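Local coordinates for protein acetylxylan esterase (Geobacillus stearothermophilus, PDB 5BN1) that removes acetyl side groups from the xylose units of xylan and xylo-oligosaccharides as a serine esterase of the GDSL family, working as a ring-shaped homooctamer, at residues Y98-P101 against F102-E105; L122-K125 against P126-G130; R148-M151 against D152-R156; A198-M201 against I202-R205. The protein carries 1 engineered substitution. One frame throughout, in Å; residues are numbered along the deposited sequence.

Contact 1 (Y98-P101 against F102-E105); sequences YDLP and FMKE
Phe102 carries CG anti to its carbonyl carbon (chi1 -57°), and with chi2 at -55° the ring is turned so that one face meets the ring of Pro101. Pro101 CG lies 4.2 Å from the centroid of the Phe102 ring and 19° off its normal. This is a CH-pi contact, displaced toward the ring rim. Leu100 and Met103 run side by side. Both methyls of Leu100, CD1 and CD2, touch the sulfur of Met103, with CD1 4.1 Å from SD. The backbone makes a type I beta turn from Leu100 to Met103, just after helix 91-99. Met103 N closes it on Leu100 O at 3.1 Å. Lys104 bends back at its last torsion, and NZ makes a weak hydrogen bond to Pro101 O at 3.0 Å. The turn sits at subunit interfaces of the octamer. Phe102 packs on Gly53 of a second subunit and Leu183 of a third. With an alanine in place of Phe102, Pro101 CG would probably lose the aromatic face it rests on, and a gap would be left toward both neighbours. Leu100 O also accepts a hydrogen bond from His107 NE2.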
ATOM      1  N   TYR A  98      16.273  23.245 -22.084  1.00 13.69           N
ATOM      2  CA  TYR A  98      17.459  23.130 -21.268  1.00 13.45           C
ATOM      3  C   TYR A  98      17.614  21.770 -20.561  1.00 12.64           C
ATOM      4  O   TYR A  98      18.793  21.356 -20.464  1.00 14.54           O
ATOM      5  CB  TYR A  98      17.436  24.299 -20.208  1.00 12.41           C
ATOM      6  CG  TYR A  98      17.632  25.644 -20.917  1.00 11.05           C
ATOM      7  CD1 TYR A  98      18.872  26.032 -21.312  1.00 13.50           C
ATOM      8  CD2 TYR A  98      16.552  26.487 -21.164  1.00 11.78           C
ATOM      9  CE1 TYR A  98      19.100  27.217 -22.008  1.00 14.10           C
ATOM     10  CE2 TYR A  98      16.756  27.635 -21.869  1.00 12.87           C
ATOM     11  CZ  TYR A  98      17.989  27.978 -22.267  1.00 15.34           C
ATOM     12  OH  TYR A  98      18.262  29.144 -23.020  1.00 17.27           O
ATOM     13  N   ASP A  99      16.543  21.124 -20.167  1.00 12.25           N
ATOM     14  CA  ASP A  99      16.654  19.795 -19.492  1.00 12.50           C
ATOM     15  C   ASP A  99      16.632  18.661 -20.443  1.00 13.96           C
ATOM     16  O   ASP A  99      17.191  17.567 -20.100  1.00 15.85           O
ATOM     17  CB  ASP A  99      15.824  19.657 -18.273  1.00 13.55           C
ATOM     18  CG  ASP A  99      14.372  19.395 -18.490  1.00 13.96           C
ATOM     19  OD1 ASP A  99      13.912  19.526 -19.692  1.00 13.07           O
ATOM     20  OD2 ASP A  99      13.636  19.000 -17.549  1.00 14.58           O
ATOM     21  N   LEU A 100      16.054  18.814 -21.618  1.00 14.33           N
ATOM     22  CA  LEU A 100      15.978  17.760 -22.690  1.00 14.92           C
ATOM     23  C   LEU A 100      16.375  18.450 -23.998  1.00 14.14           C
ATOM     24  O   LEU A 100      15.472  18.558 -24.857  1.00 15.76           O
ATOM     25  CB  LEU A 100      14.612  17.156 -22.677  1.00 15.13           C
ATOM     26  CG  LEU A 100      14.224  16.324 -21.478  1.00 16.21           C
ATOM     27  CD1 LEU A 100      12.783  15.922 -21.459  1.00 18.94           C
ATOM     28  CD2 LEU A 100      15.183  15.077 -21.325  1.00 17.55           C
ATOM     29  N   PRO A 101      17.578  18.918 -24.138  1.00 16.04           N
ATOM     30  CA  PRO A 101      17.982  19.766 -25.246  1.00 14.97           C
ATOM     31  C   PRO A 101      17.845  19.164 -26.605  1.00 19.16           C
ATOM     32  O   PRO A 101      17.694  19.926 -27.576  1.00 21.12           O
ATOM     33  CB  PRO A 101      19.400  20.207 -24.945  1.00 16.53           C
ATOM     34  CG  PRO A 101      19.921  19.188 -23.976  1.00 18.79           C
ATOM     35  CD  PRO A 101      18.723  18.797 -23.180  1.00 16.12           C
ATOM     36  N   PHE A 102      17.832  17.882 -26.612  1.00 18.55           N
ATOM     37  CA  PHE A 102      17.801  17.157 -27.943  1.00 20.55           C
ATOM     38  C   PHE A 102      16.438  16.655 -28.245  1.00 22.62           C
ATOM     39  O   PHE A 102      16.235  16.090 -29.372  1.00 26.09           O
ATOM     40  CB  PHE A 102      18.894  16.088 -27.911  1.00 21.69           C
ATOM     41  CG  PHE A 102      20.270  16.714 -27.618  1.00 23.54           C
ATOM     42  CD1 PHE A 102      20.773  17.729 -28.393  1.00 31.20           C
ATOM     43  CD2 PHE A 102      20.979  16.283 -26.565  1.00 31.64           C
ATOM     44  CE1 PHE A 102      22.021  18.285 -28.100  1.00 34.48           C
ATOM     45  CE2 PHE A 102      22.185  16.842 -26.252  1.00 27.27           C
ATOM     46  CZ  PHE A 102      22.683  17.832 -26.992  1.00 28.65           C
ATOM     47  N   MET A 103      15.430  16.817 -27.421  1.00 17.72           N
ATOM     48  CA  MET A 103      14.080  16.297 -27.689  1.00 18.57           C
ATOM     49  C   MET A 103      13.252  17.481 -28.203  1.00 19.08           C
ATOM     50  O   MET A 103      12.423  18.013 -27.456  1.00 20.04           O
ATOM     51  CB  MET A 103      13.444  15.676 -26.551  1.00 22.38           C
ATOM     52  CG  MET A 103      14.152  14.354 -26.117  1.00 28.54           C
ATOM     53  SD  MET A 103      13.373  13.545 -24.695  1.00 30.01           S
ATOM     54  CE  MET A 103      11.726  13.113 -25.206  1.00 33.33           C
ATOM     55  N   LYS A 104      13.615  17.949 -29.379  1.00 19.61           N
ATOM     56  CA  LYS A 104      13.076  19.262 -29.847  1.00 20.77           C
ATOM     57  C   LYS A 104      11.579  19.311 -29.950  1.00 20.28           C
ATOM     58  O   LYS A 104      10.941  20.401 -29.805  1.00 19.45           O
ATOM     59  CB  LYS A 104      13.722  19.721 -31.160  1.00 20.74           C
ATOM     60  CG  LYS A 104      15.244  19.888 -31.006  1.00 28.93           C
ATOM     61  CD  LYS A 104      15.990  20.279 -32.261  1.00 42.19           C
ATOM     62  CE  LYS A 104      17.524  20.307 -31.962  1.00 48.41           C
ATOM     63  NZ  LYS A 104      17.949  20.603 -30.525  1.00 50.41           N
ATOM     64  N   GLU A 105      10.930  18.197 -30.223  1.00 22.09           N
ATOM     65  CA  GLU A 105       9.476  18.167 -30.194  1.00 23.82           C
ATOM     66  C   GLU A 105       8.798  18.474 -28.868  1.00 23.75           C
ATOM     67  O   GLU A 105       7.613  18.860 -28.852  1.00 26.41           O
ATOM     68  CB  GLU A 105       8.972  16.775 -30.710  1.00 37.26           C
ATOM     69  CG  GLU A 105       9.167  15.558 -29.736  1.00 40.55           C
ATOM     70  CD  GLU A 105      10.655  15.072 -29.392  1.00 46.87           C
ATOM     71  OE1 GLU A 105      11.733  15.443 -30.016  1.00 37.41           O
ATOM     72  OE2 GLU A 105      10.755  14.248 -28.427  1.00 49.60           O
TER

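Contact 2 (L122-K125 against P126-G130); sequences LETK and PLVKG
Thr124 and Val128 meet through their methyl groups at an oblique angle, with Thr124 CG2 3.9 Å from Val128 CG1. Thr124 CG2 stands anti to its own backbone N, which puts the methyl on the Val128 side and OG1 beside the N. OG1 is hydrogen-bonded to Leu120 O and to Trp73 NE1. Val128 CG2 reaches the backbone instead, 3.6 Å from Thr124 O. Lys125 and Pro126 cross at about a right angle. Being neighbours in the chain, they bring Lys125 CB to 3.4 Å from Pro126 CD, a closeness that largely follows from the peptide link. Beyond it the lysine chain runs extended, and NZ is hydrogen-bonded to Thr165 O. Leu127 CD1 lies 3.6 Å from Glu123 O. The segment takes the chain from helix 110-124 through a short 3-10 turn into strand 130-134 of the parallel sheet. Leu127 N donates to Thr124 O at 2.9 Å. Val128 N makes a weak bond to Lys125 O at 3.4 Å. Pro126 has no N-H to give, yet its CD lies 3.1 Å from Leu122 O. The proline therefore sets a CH2 group, rather than a donor, against this carbonyl.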
ATOM      1  N   LEU A 122      -6.876  36.133 -27.159  1.00 17.65           N
ATOM      2  CA  LEU A 122      -7.887  36.818 -27.994  1.00 17.87           C
ATOM      3  C   LEU A 122      -9.115  36.069 -28.140  1.00 17.35           C
ATOM      4  O   LEU A 122     -10.225  36.750 -28.244  1.00 21.57           O
ATOM      5  CB  LEU A 122      -7.215  37.068 -29.419  1.00 18.28           C
ATOM      6  CG  LEU A 122      -6.116  38.037 -29.529  1.00 20.54           C
ATOM      7  CD1 LEU A 122      -5.449  37.999 -30.948  1.00 21.39           C
ATOM      8  CD2 LEU A 122      -6.576  39.440 -29.146  1.00 24.21           C
ATOM      9  N   GLU A 123      -9.126  34.761 -28.178  1.00 18.97           N
ATOM     10  CA  GLU A 123     -10.319  33.925 -28.283  1.00 20.82           C
ATOM     11  C   GLU A 123     -11.161  34.059 -26.986  1.00 25.38           C
ATOM     12  O   GLU A 123     -12.405  33.997 -26.984  1.00 23.52           O
ATOM     13  CB  GLU A 123      -9.934  32.429 -28.513  1.00 24.86           C
ATOM     14  CG  GLU A 123     -11.039  31.407 -28.330  1.00 35.13           C
ATOM     15  CD  GLU A 123     -10.568  29.944 -28.266  1.00 45.72           C
ATOM     16  OE1 GLU A 123      -9.357  29.623 -28.553  1.00 41.19           O
ATOM     17  OE2 GLU A 123     -11.457  29.130 -27.916  1.00 49.70           O
ATOM     18  N   THR A 124     -10.450  34.107 -25.868  1.00 20.93           N
ATOM     19  CA  THR A 124     -11.100  34.076 -24.587  1.00 19.99           C
ATOM     20  C   THR A 124     -11.672  35.457 -24.160  1.00 21.66           C
ATOM     21  O   THR A 124     -12.737  35.526 -23.533  1.00 21.85           O
ATOM     22  CB  THR A 124     -10.055  33.556 -23.504  1.00 18.71           C
ATOM     23  OG1 THR A 124      -9.630  32.263 -23.980  1.00 19.35           O
ATOM     24  CG2 THR A 124     -10.768  33.442 -22.146  1.00 21.29           C
ATOM     25  N   LYS A 125     -10.993  36.518 -24.481  1.00 19.81           N
ATOM     26  CA  LYS A 125     -11.295  37.841 -24.011  1.00 21.83           C
ATOM     27  C   LYS A 125     -12.815  38.210 -24.207  1.00 24.46           C
ATOM     28  O   LYS A 125     -13.454  38.671 -23.261  1.00 23.49           O
ATOM     29  CB  LYS A 125     -10.399  38.842 -24.631  1.00 23.05           C
ATOM     30  CG  LYS A 125     -10.759  40.244 -24.350  1.00 29.34           C
ATOM     31  CD  LYS A 125      -9.786  41.193 -24.897  1.00 35.37           C
ATOM     32  CE  LYS A 125     -10.195  42.583 -24.407  1.00 40.55           C
ATOM     33  NZ  LYS A 125      -9.414  43.513 -25.176  1.00 38.84           N
ATOM     34  N   PRO A 126     -13.390  37.872 -25.365  1.00 23.96           N
ATOM     35  CA  PRO A 126     -14.818  38.294 -25.552  1.00 27.15           C
ATOM     36  C   PRO A 126     -15.827  37.528 -24.745  1.00 28.72           C
ATOM     37  O   PRO A 126     -16.959  38.067 -24.581  1.00 25.62           O
ATOM     38  CB  PRO A 126     -15.118  38.006 -27.057  1.00 25.50           C
ATOM     39  CG  PRO A 126     -13.859  37.554 -27.666  1.00 29.07           C
ATOM     40  CD  PRO A 126     -12.775  37.416 -26.624  1.00 23.30           C
ATOM     41  N   LEU A 127     -15.432  36.368 -24.171  1.00 23.94           N
ATOM     42  CA  LEU A 127     -16.247  35.450 -23.494  1.00 21.65           C
ATOM     43  C   LEU A 127     -16.229  35.627 -21.993  1.00 22.63           C
ATOM     44  O   LEU A 127     -16.994  34.912 -21.303  1.00 23.47           O
ATOM     45  CB  LEU A 127     -15.892  34.023 -23.857  1.00 25.54           C
ATOM     46  CG  LEU A 127     -15.706  33.733 -25.341  1.00 28.23           C
ATOM     47  CD1 LEU A 127     -15.292  32.301 -25.630  1.00 26.08           C
ATOM     48  CD2 LEU A 127     -16.996  34.071 -26.060  1.00 34.07           C
ATOM     49  N   VAL A 128     -15.396  36.480 -21.490  1.00 21.41           N
ATOM     50  CA  VAL A 128     -15.182  36.563 -20.048  1.00 22.58           C
ATOM     51  C   VAL A 128     -15.157  37.987 -19.629  1.00 22.77           C
ATOM     52  O   VAL A 128     -15.090  38.990 -20.435  1.00 25.09           O
ATOM     53  CB  VAL A 128     -13.771  35.969 -19.638  1.00 19.33           C
ATOM     54  CG1 VAL A 128     -13.780  34.593 -20.028  1.00 20.37           C
ATOM     55  CG2 VAL A 128     -12.616  36.752 -20.191  1.00 19.49           C
ATOM     56  N   LYS A 129     -15.266  38.205 -18.322  1.00 19.57           N
ATOM     57  CA  LYS A 129     -15.028  39.508 -17.766  1.00 19.78           C
ATOM     58  C   LYS A 129     -13.653  40.056 -17.781  1.00 21.73           C
ATOM     59  O   LYS A 129     -13.415  41.219 -18.043  1.00 24.51           O
ATOM     60  CB  LYS A 129     -15.593  39.696 -16.290  1.00 23.96           C
ATOM     61  CG  LYS A 129     -17.052  39.273 -16.137  1.00 31.53           C
ATOM     62  CD  LYS A 129     -17.652  39.546 -14.720  1.00 36.83           C
ATOM     63  CE  LYS A 129     -19.173  39.290 -14.571  1.00 38.44           C
ATOM     64  NZ  LYS A 129     -19.787  38.364 -15.514  1.00 46.89           N
ATOM     65  N   GLY A 130     -12.602  39.219 -17.535  1.00 19.85           N
ATOM     66  CA  GLY A 130     -11.302  39.685 -17.583  1.00 18.83           C
ATOM     67  C   GLY A 130     -10.264  38.481 -17.589  1.00 16.94           C
ATOM     68  O   GLY A 130     -10.683  37.376 -17.321  1.00 18.56           O
TER

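Contact 3 (R148-M151 against D152-R156); sequences RRTM and DQYGR
Arg148 and Asp152, one helical turn apart, form the salt bridge of this contact. Arg148 NE donates to Asp152 OD1 at 2.8 Å and 161°, with the oxygen in the guanidinium plane. OD1 is met on its syn side. A second, weak bond runs from Arg148 NH2 to Asp152 OD2 at 3.1 Å. The two flat groups are turned 61° against each other, so the pairing is two-pronged but not coplanar. Arg148 bends at chi2 (64°), which carries the guanidinium back to the carboxylate. Arg148 NH1 is hydrogen-bonded to Glu140 O. A methionine at Arg148 would probably leave the Asp152 carboxylate without its charged mate and Glu140 O without the NH1 donor. The apolar contact is between Thr150 and Tyr154, which lie alongside, with Thr150 CG2 3.8 Å from Tyr154 CE1. Separately, Thr150 O lies at the ring edge, 3.3 Å from Tyr154 CD1. The hydroxyls of both are held elsewhere: Thr150 OG1 by Tyr98 OH and Pro146 O, Tyr154 OH by Val108 O and Gln97 NE2. Backbone bonds from residue i+4 to residue i continue helix 146-165, the crossover helix of a beta-alpha-beta unit between strands 130-134 and 168-170. A water donates to Arg149 O and accepts from Arg156 NH1, its oxygen 2.9 Å from NH1. The Asp152 carboxylate probably offsets part of the charge of the buried Arg148.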
ATOM      1  N   ARG A 148      17.457  31.601 -17.282  1.00 12.35           N
ATOM      2  CA  ARG A 148      16.863  32.800 -16.802  1.00 12.53           C
ATOM      3  C   ARG A 148      16.621  33.842 -17.918  1.00 11.57           C
ATOM      4  O   ARG A 148      15.587  34.462 -17.996  1.00 13.39           O
ATOM      5  CB  ARG A 148      17.728  33.426 -15.681  1.00 12.39           C
ATOM      6  CG  ARG A 148      17.269  34.809 -15.200  1.00 13.23           C
ATOM      7  CD  ARG A 148      15.922  34.914 -14.542  1.00 12.93           C
ATOM      8  NE  ARG A 148      15.416  36.322 -14.544  1.00 13.70           N
ATOM      9  CZ  ARG A 148      15.944  37.263 -13.798  1.00 15.55           C
ATOM     10  NH1 ARG A 148      16.738  37.021 -12.794  1.00 15.32           N
ATOM     11  NH2 ARG A 148      15.567  38.532 -14.098  1.00 15.62           N
ATOM     12  N   ARG A 149      17.657  33.943 -18.755  1.00 13.28           N
ATOM     13  CA  ARG A 149      17.565  34.897 -19.910  1.00 13.48           C
ATOM     14  C   ARG A 149      16.456  34.546 -20.826  1.00 12.68           C
ATOM     15  O   ARG A 149      15.631  35.390 -21.243  1.00 13.15           O
ATOM     16  CB  ARG A 149      18.896  34.963 -20.583  1.00 16.06           C
ATOM     17  CG  ARG A 149      18.947  35.961 -21.726  1.00 19.11           C
ATOM     18  CD  ARG A 149      20.430  36.069 -22.170  1.00 28.37           C
ATOM     19  NE  ARG A 149      20.997  34.830 -22.689  1.00 37.88           N
ATOM     20  CZ  ARG A 149      22.190  34.198 -22.372  1.00 46.55           C
ATOM     21  NH1 ARG A 149      23.111  34.630 -21.467  1.00 49.24           N
ATOM     22  NH2 ARG A 149      22.488  33.057 -23.017  1.00 35.66           N
ATOM     23  N   THR A 150      16.329  33.252 -21.167  1.00 12.93           N
ATOM     24  CA  THR A 150      15.201  32.816 -21.927  1.00 12.22           C
ATOM     25  C   THR A 150      13.874  33.084 -21.346  1.00 12.86           C
ATOM     26  O   THR A 150      12.887  33.517 -21.889  1.00 12.84           O
ATOM     27  CB  THR A 150      15.430  31.359 -22.443  1.00 12.21           C
ATOM     28  OG1 THR A 150      16.690  31.236 -23.131  1.00 14.86           O
ATOM     29  CG2 THR A 150      14.317  30.831 -23.235  1.00 13.72           C
ATOM     30  N   MET A 151      13.790  32.712 -20.037  1.00 11.30           N
ATOM     31  CA  MET A 151      12.561  32.916 -19.359  1.00 10.93           C
ATOM     32  C   MET A 151      12.098  34.404 -19.372  1.00 10.73           C
ATOM     33  O   MET A 151      10.931  34.664 -19.532  1.00 12.41           O
ATOM     34  CB  MET A 151      12.677  32.416 -17.877  1.00 12.40           C
ATOM     35  CG  MET A 151      11.371  32.081 -17.261  1.00 12.74           C
ATOM     36  SD  MET A 151      10.502  30.647 -17.917  1.00 13.22           S
ATOM     37  CE  MET A 151      11.535  29.405 -17.137  1.00 11.74           C
ATOM     38  N   ASP A 152      13.077  35.288 -19.181  1.00 11.62           N
ATOM     39  CA  ASP A 152      12.816  36.756 -19.233  1.00 11.52           C
ATOM     40  C   ASP A 152      12.236  37.130 -20.606  1.00 13.82           C
ATOM     41  O   ASP A 152      11.264  37.930 -20.702  1.00 13.85           O
ATOM     42  CB  ASP A 152      13.969  37.598 -18.902  1.00 13.77           C
ATOM     43  CG  ASP A 152      14.324  37.654 -17.411  1.00 15.90           C
ATOM     44  OD1 ASP A 152      13.680  37.006 -16.633  1.00 15.16           O
ATOM     45  OD2 ASP A 152      15.370  38.322 -17.181  1.00 15.80           O
ATOM     46  N   GLN A 153      12.772  36.488 -21.650  1.00 14.15           N
ATOM     47  CA  GLN A 153      12.228  36.754 -23.020  1.00 13.63           C
ATOM     48  C   GLN A 153      10.810  36.339 -23.172  1.00 12.63           C
ATOM     49  O   GLN A 153       9.930  37.014 -23.694  1.00 13.64           O
ATOM     50  CB  GLN A 153      13.151  36.134 -24.022  1.00 13.56           C
ATOM     51  CG  GLN A 153      12.619  36.389 -25.434  1.00 14.70           C
ATOM     52  CD  GLN A 153      13.577  35.854 -26.468  1.00 16.13           C
ATOM     53  OE1 GLN A 153      14.096  34.674 -26.381  1.00 16.11           O
ATOM     54  NE2 GLN A 153      13.960  36.744 -27.387  1.00 13.79           N
ATOM     55  N   TYR A 154      10.393  35.134 -22.658  1.00 11.11           N
ATOM     56  CA  TYR A 154       9.022  34.664 -22.623  1.00 11.11           C
ATOM     57  C   TYR A 154       8.158  35.576 -21.770  1.00 11.97           C
ATOM     58  O   TYR A 154       7.017  35.850 -22.131  1.00 12.34           O
ATOM     59  CB  TYR A 154       8.937  33.188 -22.168  1.00 12.38           C
ATOM     60  CG  TYR A 154       9.303  32.145 -23.237  1.00 11.08           C
ATOM     61  CD1 TYR A 154      10.594  32.155 -23.805  1.00 12.66           C
ATOM     62  CD2 TYR A 154       8.422  31.163 -23.598  1.00 11.82           C
ATOM     63  CE1 TYR A 154      10.943  31.230 -24.834  1.00 12.05           C
ATOM     64  CE2 TYR A 154       8.758  30.223 -24.571  1.00 12.22           C
ATOM     65  CZ  TYR A 154      10.013  30.281 -25.110  1.00 11.02           C
ATOM     66  OH  TYR A 154      10.378  29.337 -26.116  1.00 12.52           O
ATOM     67  N   GLY A 155       8.688  36.040 -20.653  1.00 12.67           N
ATOM     68  CA  GLY A 155       7.966  36.995 -19.846  1.00 13.32           C
ATOM     69  C   GLY A 155       7.660  38.325 -20.621  1.00 13.88           C
ATOM     70  O   GLY A 155       6.637  38.871 -20.330  1.00 14.46           O
ATOM     71  N   ARG A 156       8.615  38.754 -21.410  1.00 15.17           N
ATOM     72  CA  ARG A 156       8.397  39.977 -22.290  1.00 14.88           C
ATOM     73  C   ARG A 156       7.227  39.726 -23.176  1.00 15.71           C
ATOM     74  O   ARG A 156       6.346  40.621 -23.390  1.00 15.68           O
ATOM     75  CB  ARG A 156       9.623  40.354 -23.047  1.00 15.36           C
ATOM     76  CG  ARG A 156      10.710  40.889 -22.260  1.00 16.52           C
ATOM     77  CD  ARG A 156      11.745  41.673 -23.041  1.00 17.91           C
ATOM     78  NE  ARG A 156      12.534  40.848 -23.956  1.00 15.75           N
ATOM     79  CZ  ARG A 156      13.593  40.173 -23.650  1.00 16.31           C
ATOM     80  NH1 ARG A 156      14.029  40.032 -22.389  1.00 19.02           N
ATOM     81  NH2 ARG A 156      14.230  39.474 -24.570  1.00 15.65           N
TER
HETATM   82  O   HOH W   1      16.120  38.036 -21.883  1.00 18.75           O

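Contact 4 (A198-M201 against I202-R205); sequences AGHM and ILAR
Four successive backbone bonds run from residue i+4 to residue i with nearly even geometry, among them Ile202 N to Ala198 O at 2.9 Å and Ala204 N to His200 O at 2.8 Å. Most side-chain contacts are made with these same carbonyls. Ile202 lays CG1 3.4 Å from Ala198 O, and its CD1 reaches on to 4.1 Å from Gly199 CA. Ile202 CG1 is anti to the carbonyl carbon (chi1 -70°), which turns this branch back along the helix toward Ala198. Leu203 does the same one residue later, with CG 3.5 Å from Gly199 O. Its CD1 meets the His200 ring at an oblique angle, 4.2 Å from His200 CD2. The segments belong to helix 197-211, which follows the loop carrying the proposed charge-relay residues Asp191 and His194 of the SGNH hydrolase fold. The side chain of His200 lies about 6 Å from that of His194, and His200 NE2 makes a weak hydrogen bond to Ile16 O. Ala204 sets its methyl 3.5 Å from His200 O. Ile202 packs on Ala175, Phe176 and Val179 of helix 172-180, Ala204 on Val41 of helix 37-48, and Met201 on Met201 of a neighbouring subunit.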
ATOM      1  N   ALA A 198       6.964  29.553   1.036  1.00 13.36           N
ATOM      2  CA  ALA A 198       7.358  30.933   0.888  1.00 13.46           C
ATOM      3  C   ALA A 198       7.286  31.377  -0.584  1.00 12.35           C
ATOM      4  O   ALA A 198       6.805  32.490  -0.838  1.00 12.31           O
ATOM      5  CB  ALA A 198       8.767  31.176   1.392  1.00 14.43           C
ATOM      6  N   GLY A 199       7.755  30.564  -1.483  1.00 13.71           N
ATOM      7  CA  GLY A 199       7.638  30.883  -2.902  1.00 13.47           C
ATOM      8  C   GLY A 199       6.254  30.982  -3.376  1.00 12.75           C
ATOM      9  O   GLY A 199       5.910  31.904  -4.172  1.00 14.07           O
ATOM     10  N   HIS A 200       5.384  30.101  -2.893  1.00 13.18           N
ATOM     11  CA  HIS A 200       3.942  30.173  -3.236  1.00 12.99           C
ATOM     12  C   HIS A 200       3.348  31.425  -2.638  1.00 13.27           C
ATOM     13  O   HIS A 200       2.388  31.997  -3.208  1.00 13.62           O
ATOM     14  CB  HIS A 200       3.232  28.887  -2.897  1.00 13.73           C
ATOM     15  CG  HIS A 200       3.399  27.864  -3.984  1.00 13.27           C
ATOM     16  ND1 HIS A 200       4.344  26.841  -4.051  1.00 18.80           N
ATOM     17  CD2 HIS A 200       2.761  27.804  -5.136  1.00 10.84           C
ATOM     18  CE1 HIS A 200       4.194  26.175  -5.209  1.00 11.87           C
ATOM     19  NE2 HIS A 200       3.201  26.780  -5.865  1.00 16.42           N
ATOM     20  N   MET A 201       3.806  31.852  -1.457  1.00 13.43           N
ATOM     21  CA  MET A 201       3.361  33.091  -0.872  1.00 13.05           C
ATOM     22  C   MET A 201       3.777  34.272  -1.708  1.00 12.33           C
ATOM     23  O   MET A 201       3.024  35.232  -1.862  1.00 14.79           O
ATOM     24  CB  MET A 201       3.858  33.313   0.575  1.00 15.71           C
ATOM     25  CG  MET A 201       3.097  32.409   1.496  1.00 21.25           C
ATOM     26  SD  MET A 201       1.321  32.878   1.722  1.00 17.40           S
ATOM     27  CE  MET A 201       1.136  31.533   2.923  1.00 22.00           C
ATOM     28  N   ILE A 202       4.997  34.265  -2.196  1.00 14.33           N
ATOM     29  CA  ILE A 202       5.498  35.337  -3.157  1.00 14.33           C
ATOM     30  C   ILE A 202       4.521  35.430  -4.318  1.00 15.53           C
ATOM     31  O   ILE A 202       4.108  36.548  -4.706  1.00 14.27           O
ATOM     32  CB  ILE A 202       6.933  35.048  -3.566  1.00 13.46           C
ATOM     33  CG1 ILE A 202       7.913  35.248  -2.431  1.00 14.98           C
ATOM     34  CG2 ILE A 202       7.321  35.925  -4.795  1.00 15.15           C
ATOM     35  CD1 ILE A 202       9.271  34.608  -2.694  1.00 16.02           C
ATOM     36  N   LEU A 203       4.203  34.313  -4.908  1.00 13.51           N
ATOM     37  CA  LEU A 203       3.254  34.248  -6.028  1.00 13.11           C
ATOM     38  C   LEU A 203       1.903  34.766  -5.637  1.00 14.31           C
ATOM     39  O   LEU A 203       1.294  35.560  -6.345  1.00 14.90           O
ATOM     40  CB  LEU A 203       3.148  32.888  -6.637  1.00 13.01           C
ATOM     41  CG  LEU A 203       4.391  32.319  -7.324  1.00 13.62           C
ATOM     42  CD1 LEU A 203       4.261  30.836  -7.591  1.00 13.35           C
ATOM     43  CD2 LEU A 203       4.530  33.059  -8.675  1.00 15.16           C
ATOM     44  N   ALA A 204       1.351  34.281  -4.506  1.00 12.83           N
ATOM     45  CA  ALA A 204      -0.008  34.729  -4.114  1.00 13.09           C
ATOM     46  C   ALA A 204       0.019  36.233  -3.873  1.00 12.43           C
ATOM     47  O   ALA A 204      -0.962  36.953  -4.235  1.00 13.44           O
ATOM     48  CB  ALA A 204      -0.422  34.006  -2.872  1.00 14.46           C
ATOM     49  N   ARG A 205       1.033  36.768  -3.220  1.00 13.71           N
ATOM     50  CA  ARG A 205       1.117  38.166  -2.924  1.00 13.29           C
ATOM     51  C   ARG A 205       1.172  38.992  -4.246  1.00 15.38           C
ATOM     52  O   ARG A 205       0.466  39.996  -4.351  1.00 15.60           O
ATOM     53  CB  ARG A 205       2.384  38.414  -2.119  1.00 14.49           C
ATOM     54  CG  ARG A 205       2.603  39.856  -1.823  1.00 16.57           C
ATOM     55  CD  ARG A 205       3.891  40.105  -1.062  1.00 17.79           C
ATOM     56  NE  ARG A 205       4.009  41.491  -0.624  1.00 19.55           N
ATOM     57  CZ  ARG A 205       5.149  42.157  -0.558  1.00 23.05           C
ATOM     58  NH1 ARG A 205       6.280  41.585  -0.806  1.00 22.88           N
ATOM     59  NH2 ARG A 205       5.152  43.444  -0.151  1.00 24.55           N
TER

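Contact 4 is buried, contact 3 partly so, and contacts 1 and 2 lie at the surface. Contacts 3 and 4 each stay within one helix. Contacts 1 and 2 span the C-terminal parts of helices 91-99 and 110-124 and the chain that follows, with centres 33 Å apart. Contacts 1 and 3 touch through Tyr98 and Thr150. The others stay separate; contacts 2 and 4 lie on opposite sides of the chain's centre. The surface contacts rely on prolines, turn bonds and small apolar touches. Only contact 3 carries a salt bridge between its segments. Contact 4 is largely apolar outside its backbone bonds. Contacts 1 and 4 also face other subunits, whereas contacts 2 and 3 touch none.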